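Local coordinates for transcriptional regulatory protein RcsB (Escherichia coli, PDB 5I4C) that acts as the DNA-binding response regulator of the Rcs phosphorelay, controlling genes for capsule synthesis, biofilm formation and cell division, seen here as its receiver domain, at residues N2-L16 with L23-E36. Numbering follows the deposited sequence.
Sequences NNMNVIIADDHPIVL and LEQIEWVNVVGEFE
L23, in the helix of the first beta-alpha-beta unit of this CheY-like receiver domain, packs CD1 on V6 CG2 at 3.9 Å, on the sheet face carrying M4, V6 and I8, where strand 4-9 and edge strand 29-35 run parallel. After the turns, W28 O accepts from M4 N (2.8 Å), while the indole meets M4 SD at its edge. N30 grips twice through its backbone, N to M4 O and O to V6 N. Its side chain adds a third link: N3 ND2 donates to N30 OD1 at 2.6 Å, with the two amides nearly coplanar. V32 N binds V6 O, and V32 CG1 lies against N5 CB and CG. V32, at phi/psi -101/-8°, is the extra residue of a beta bulge, so G33 O, not V32 O, receives I8 N. I8 CG1, set between its backbone N and carbonyl carbon (chi1 62°), touches E34 CG at 3.6 Å; E34 OE2 is salt-bridged to R20 of the intervening helix. F35 bonds I8 O and D10 N through its backbone; its ring takes I7 CG2 edge-on, 3.5 Å from CD2. D10, salt-bridged to K109, sits beside the predicted phosphorylation site D56. Finally, one water donates to both E36 OE2 and D11 O, the latter at 2.7 Å.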
loop_
_atom_site.group_PDB
_atom_site.type_symbol
_atom_site.label_atom_id
_atom_site.label_comp_id
_atom_site.label_asym_id
_atom_site.label_seq_id
_atom_site.Cartn_x
_atom_site.Cartn_y
_atom_site.Cartn_z
ATOM N N ASN A 2 -8.939 1.853 -27.759
ATOM C CA ASN A 2 -9.118 0.758 -26.765
ATOM C C ASN A 2 -7.933 0.671 -25.753
ATOM O O ASN A 2 -8.146 0.682 -24.547
ATOM C CB ASN A 2 -9.262 -0.554 -27.517
ATOM C CG ASN A 2 -9.778 -1.679 -26.656
ATOM O OD1 ASN A 2 -10.100 -1.515 -25.480
ATOM N ND2 ASN A 2 -9.885 -2.842 -27.258
ATOM N N ASN A 3 -6.703 0.570 -26.252
ATOM C CA ASN A 3 -5.525 0.548 -25.399
ATOM C C ASN A 3 -5.291 1.862 -24.640
ATOM O O ASN A 3 -5.324 2.943 -25.217
ATOM C CB ASN A 3 -4.286 0.216 -26.203
ATOM C CG ASN A 3 -3.331 -0.589 -25.404
ATOM O OD1 ASN A 3 -3.347 -1.827 -25.468
ATOM N ND2 ASN A 3 -2.569 0.075 -24.568
ATOM N N MET A 4 -5.038 1.761 -23.345
ATOM C CA MET A 4 -4.768 2.929 -22.547
ATOM C C MET A 4 -3.417 2.806 -21.826
ATOM O O MET A 4 -3.191 1.872 -21.056
ATOM C CB MET A 4 -5.911 3.117 -21.584
ATOM C CG MET A 4 -5.845 4.386 -20.759
ATOM S SD MET A 4 -7.294 4.430 -19.661
ATOM C CE MET A 4 -8.617 4.925 -20.759
ATOM N N ASN A 5 -2.527 3.784 -22.055
ATOM C CA ASN A 5 -1.228 3.808 -21.409
ATOM C C ASN A 5 -1.342 4.721 -20.240
ATOM O O ASN A 5 -1.824 5.885 -20.397
ATOM C CB ASN A 5 -0.161 4.319 -22.326
ATOM C CG ASN A 5 0.143 3.360 -23.436
ATOM O OD1 ASN A 5 -0.070 2.144 -23.312
ATOM N ND2 ASN A 5 0.620 3.898 -24.543
ATOM N N VAL A 6 -0.930 4.216 -19.084
ATOM C CA VAL A 6 -1.053 4.960 -17.812
ATOM C C VAL A 6 0.284 5.061 -17.118
ATOM O O VAL A 6 1.140 4.191 -17.241
ATOM C CB VAL A 6 -2.190 4.382 -16.887
ATOM C CG1 VAL A 6 -3.496 4.063 -17.663
ATOM C CG2 VAL A 6 -1.761 3.129 -16.155
ATOM N N ILE A 7 0.488 6.168 -16.394
ATOM C CA ILE A 7 1.640 6.350 -15.502
ATOM C C ILE A 7 1.066 6.349 -14.105
ATOM O O ILE A 7 -0.028 6.905 -13.896
ATOM C CB ILE A 7 2.323 7.709 -15.779
ATOM C CG1 ILE A 7 2.941 7.710 -17.162
ATOM C CG2 ILE A 7 3.329 8.042 -14.726
ATOM C CD1 ILE A 7 3.602 9.012 -17.484
ATOM N N ILE A 8 1.774 5.767 -13.165
ATOM C CA ILE A 8 1.302 5.745 -11.806
ATOM C C ILE A 8 2.342 6.429 -10.944
ATOM O O ILE A 8 3.561 6.180 -11.100
ATOM C CB ILE A 8 0.937 4.322 -11.333
ATOM C CG1 ILE A 8 2.112 3.363 -11.344
ATOM C CG2 ILE A 8 -0.089 3.680 -12.263
ATOM C CD1 ILE A 8 1.748 1.943 -10.825
ATOM N N ALA A 9 1.888 7.303 -10.050
ATOM C CA ALA A 9 2.818 8.070 -9.255
ATOM C C ALA A 9 2.367 8.151 -7.809
ATOM O O ALA A 9 1.216 8.523 -7.510
ATOM C CB ALA A 9 3.003 9.458 -9.845
ATOM N N ASP A 10 3.242 7.680 -6.924
ATOM C CA ASP A 10 2.984 7.681 -5.471
ATOM C C ASP A 10 4.293 7.488 -4.774
ATOM O O ASP A 10 5.130 6.722 -5.262
ATOM C CB ASP A 10 2.048 6.567 -5.059
ATOM C CG ASP A 10 1.456 6.796 -3.628
ATOM O OD1 ASP A 10 0.426 7.426 -3.478
ATOM O OD2 ASP A 10 2.002 6.363 -2.644
ATOM N N ASP A 11 4.473 8.103 -3.631
ATOM C CA ASP A 11 5.788 7.915 -2.971
ATOM C C ASP A 11 5.833 6.672 -2.086
ATOM O O ASP A 11 6.764 6.536 -1.337
ATOM C CB ASP A 11 6.267 9.187 -2.255
ATOM C CG ASP A 11 5.368 9.598 -1.130
ATOM O OD1 ASP A 11 4.142 9.329 -1.247
ATOM O OD2 ASP A 11 5.894 10.212 -0.162
ATOM N N HIS A 12 4.827 5.783 -2.165
ATOM C CA HIS A 12 4.829 4.555 -1.386
ATOM C C HIS A 12 4.955 3.373 -2.332
ATOM O O HIS A 12 4.042 3.143 -3.114
ATOM C CB HIS A 12 3.545 4.455 -0.567
ATOM C CG HIS A 12 3.570 5.266 0.676
ATOM N ND1 HIS A 12 2.833 6.413 0.815
ATOM C CD2 HIS A 12 4.300 5.152 1.793
ATOM C CE1 HIS A 12 3.049 6.926 2.008
ATOM N NE2 HIS A 12 3.958 6.186 2.611
ATOM N N PRO A 13 6.090 2.645 -2.295
ATOM C CA PRO A 13 6.292 1.563 -3.243
ATOM C C PRO A 13 5.177 0.527 -3.164
ATOM O O PRO A 13 4.760 0.033 -4.174
ATOM C CB PRO A 13 7.636 0.981 -2.831
ATOM C CG PRO A 13 8.353 2.157 -2.326
ATOM C CD PRO A 13 7.334 2.991 -1.611
ATOM N N ILE A 14 4.647 0.223 -1.975
ATOM C CA ILE A 14 3.558 -0.760 -1.926
ATOM C C ILE A 14 2.272 -0.302 -2.613
ATOM O O ILE A 14 1.503 -1.142 -2.999
ATOM C CB ILE A 14 3.277 -1.285 -0.477
ATOM C CG1 ILE A 14 2.760 -2.747 -0.520
ATOM C CG2 ILE A 14 2.373 -0.369 0.236
ATOM C CD1 ILE A 14 3.005 -3.471 0.765
ATOM N N VAL A 15 2.006 0.996 -2.671
ATOM C CA VAL A 15 0.868 1.500 -3.422
ATOM C C VAL A 15 1.054 1.213 -4.910
ATOM O O VAL A 15 0.132 0.709 -5.604
ATOM C CB VAL A 15 0.628 3.016 -3.152
ATOM C CG1 VAL A 15 -0.468 3.571 -4.043
ATOM C CG2 VAL A 15 0.289 3.293 -1.685
ATOM N N LEU A 16 2.249 1.503 -5.396
ATOM C CA LEU A 16 2.564 1.231 -6.797
ATOM C C LEU A 16 2.467 -0.273 -7.135
ATOM O O LEU A 16 1.933 -0.629 -8.175
ATOM C CB LEU A 16 3.909 1.801 -7.154
ATOM C CG LEU A 16 4.034 3.327 -7.014
ATOM C CD1 LEU A 16 5.478 3.720 -7.286
ATOM C CD2 LEU A 16 3.051 4.051 -7.882
ATOM N N LEU A 23 -3.811 -3.620 -12.327
ATOM C CA LEU A 23 -3.867 -3.246 -13.721
ATOM C C LEU A 23 -3.332 -4.329 -14.672
ATOM O O LEU A 23 -3.751 -4.426 -15.846
ATOM C CB LEU A 23 -3.116 -1.928 -13.922
ATOM C CG LEU A 23 -3.772 -0.742 -13.165
ATOM C CD1 LEU A 23 -3.080 0.571 -13.525
ATOM C CD2 LEU A 23 -5.213 -0.662 -13.534
ATOM N N GLU A 24 -2.448 -5.167 -14.147
ATOM C CA GLU A 24 -1.979 -6.342 -14.919
ATOM C C GLU A 24 -3.107 -7.299 -15.208
ATOM O O GLU A 24 -2.947 -8.112 -16.086
ATOM C CB GLU A 24 -0.797 -7.087 -14.227
ATOM C CG GLU A 24 0.523 -6.351 -14.509
ATOM C CD GLU A 24 1.737 -6.781 -13.667
ATOM O OE1 GLU A 24 1.620 -7.748 -12.871
ATOM O OE2 GLU A 24 2.838 -6.140 -13.829
ATOM N N GLN A 25 -4.203 -7.255 -14.464
ATOM C CA GLN A 25 -5.390 -8.030 -14.827
ATOM C C GLN A 25 -6.235 -7.427 -15.986
ATOM O O GLN A 25 -7.083 -8.093 -16.518
ATOM C CB GLN A 25 -6.236 -8.262 -13.572
ATOM C CG GLN A 25 -5.521 -9.009 -12.458
ATOM C CD GLN A 25 -5.075 -10.413 -12.901
ATOM O OE1 GLN A 25 -5.878 -11.361 -13.002
ATOM N NE2 GLN A 25 -3.788 -10.538 -13.208
ATOM N N ILE A 26 -5.948 -6.209 -16.437
ATOM C CA ILE A 26 -6.744 -5.516 -17.440
ATOM C C ILE A 26 -5.976 -5.428 -18.719
ATOM O O ILE A 26 -4.989 -4.700 -18.828
ATOM C CB ILE A 26 -7.064 -4.122 -16.967
ATOM C CG1 ILE A 26 -7.802 -4.270 -15.636
ATOM C CG2 ILE A 26 -7.860 -3.360 -18.032
ATOM C CD1 ILE A 26 -7.939 -2.939 -14.983
ATOM N N GLU A 27 -6.431 -6.232 -19.673
ATOM C CA GLU A 27 -5.777 -6.438 -20.960
ATOM C C GLU A 27 -5.511 -5.095 -21.635
ATOM O O GLU A 27 -4.451 -4.898 -22.153
ATOM C CB GLU A 27 -6.607 -7.392 -21.908
ATOM C CG GLU A 27 -8.151 -7.197 -21.816
ATOM C CD GLU A 27 -8.986 -7.401 -23.107
ATOM O OE1 GLU A 27 -9.948 -6.593 -23.308
ATOM O OE2 GLU A 27 -8.734 -8.367 -23.893
ATOM N N TRP A 28 -6.430 -4.153 -21.570
ATOM C CA TRP A 28 -6.327 -2.973 -22.406
ATOM C C TRP A 28 -5.583 -1.815 -21.724
ATOM O O TRP A 28 -5.430 -0.771 -22.322
ATOM C CB TRP A 28 -7.699 -2.524 -22.929
ATOM C CG TRP A 28 -8.720 -2.506 -21.887
ATOM C CD1 TRP A 28 -9.490 -3.546 -21.501
ATOM C CD2 TRP A 28 -9.092 -1.402 -21.082
ATOM N NE1 TRP A 28 -10.312 -3.166 -20.482
ATOM C CE2 TRP A 28 -10.090 -1.847 -20.207
ATOM C CE3 TRP A 28 -8.694 -0.076 -21.033
ATOM C CZ2 TRP A 28 -10.697 -1.023 -19.280
ATOM C CZ3 TRP A 28 -9.292 0.755 -20.095
ATOM C CH2 TRP A 28 -10.277 0.279 -19.222
ATOM N N VAL A 29 -5.124 -2.025 -20.507
ATOM C CA VAL A 29 -4.367 -1.014 -19.736
ATOM C C VAL A 29 -2.930 -1.446 -19.667
ATOM O O VAL A 29 -2.666 -2.552 -19.264
ATOM C CB VAL A 29 -4.939 -0.835 -18.303
ATOM C CG1 VAL A 29 -4.036 0.034 -17.466
ATOM C CG2 VAL A 29 -6.307 -0.198 -18.355
ATOM N N ASN A 30 -2.016 -0.537 -20.019
ATOM C CA ASN A 30 -0.584 -0.753 -19.928
ATOM C C ASN A 30 0.000 0.342 -19.082
ATOM O O ASN A 30 -0.215 1.536 -19.351
ATOM C CB ASN A 30 0.087 -0.739 -21.307
ATOM C CG ASN A 30 -0.445 -1.828 -22.181
ATOM O OD1 ASN A 30 -1.148 -1.566 -23.144
ATOM N ND2 ASN A 30 -0.212 -3.065 -21.789
ATOM N N VAL A 31 0.732 -0.075 -18.069
ATOM C CA VAL A 31 1.533 0.799 -17.244
ATOM C C VAL A 31 2.838 1.058 -17.949
ATOM O O VAL A 31 3.632 0.141 -18.116
ATOM C CB VAL A 31 1.791 0.183 -15.859
ATOM C CG1 VAL A 31 2.662 1.095 -15.038
ATOM C CG2 VAL A 31 0.478 -0.075 -15.186
ATOM N N VAL A 32 3.037 2.305 -18.361
ATOM C CA VAL A 32 4.204 2.761 -19.080
ATOM C C VAL A 32 5.192 3.499 -18.142
ATOM O O VAL A 32 6.319 3.814 -18.547
ATOM C CB VAL A 32 3.856 3.600 -20.342
ATOM C CG1 VAL A 32 2.971 2.791 -21.259
ATOM C CG2 VAL A 32 3.136 4.911 -20.043
ATOM N N GLY A 33 4.820 3.765 -16.896
ATOM C CA GLY A 33 5.784 4.367 -15.967
ATOM C C GLY A 33 5.286 4.407 -14.566
ATOM O O GLY A 33 4.063 4.471 -14.347
ATOM N N GLU A 34 6.231 4.352 -13.630
ATOM C CA GLU A 34 5.951 4.545 -12.233
ATOM C C GLU A 34 6.952 5.549 -11.666
ATOM O O GLU A 34 8.151 5.348 -11.869
ATOM C CB GLU A 34 6.180 3.254 -11.463
ATOM C CG GLU A 34 5.427 2.117 -12.072
ATOM C CD GLU A 34 5.487 0.881 -11.177
ATOM O OE1 GLU A 34 6.321 0.856 -10.241
ATOM O OE2 GLU A 34 4.742 -0.073 -11.429
ATOM N N PHE A 35 6.477 6.507 -10.881
ATOM C CA PHE A 35 7.306 7.491 -10.230
ATOM C C PHE A 35 6.963 7.692 -8.767
ATOM O O PHE A 35 5.839 7.402 -8.344
ATOM C CB PHE A 35 7.076 8.811 -11.000
ATOM C CG PHE A 35 7.449 8.692 -12.425
ATOM C CD1 PHE A 35 8.771 8.824 -12.784
ATOM C CD2 PHE A 35 6.502 8.398 -13.404
ATOM C CE1 PHE A 35 9.143 8.677 -14.097
ATOM C CE2 PHE A 35 6.880 8.205 -14.732
ATOM C CZ PHE A 35 8.213 8.379 -15.073
ATOM N N GLU A 36 7.928 8.178 -8.007
ATOM C CA GLU A 36 7.787 8.503 -6.605
ATOM C C GLU A 36 8.077 9.934 -6.242
ATOM O O GLU A 36 8.179 10.269 -5.054
ATOM C CB GLU A 36 8.722 7.566 -5.816
ATOM C CG GLU A 36 8.448 6.128 -6.220
ATOM C CD GLU A 36 9.175 5.081 -5.394
ATOM O OE1 GLU A 36 9.285 3.937 -5.947
ATOM O OE2 GLU A 36 9.561 5.375 -4.204
HETATM O O HOH W 1 9.411 6.555 -1.966
#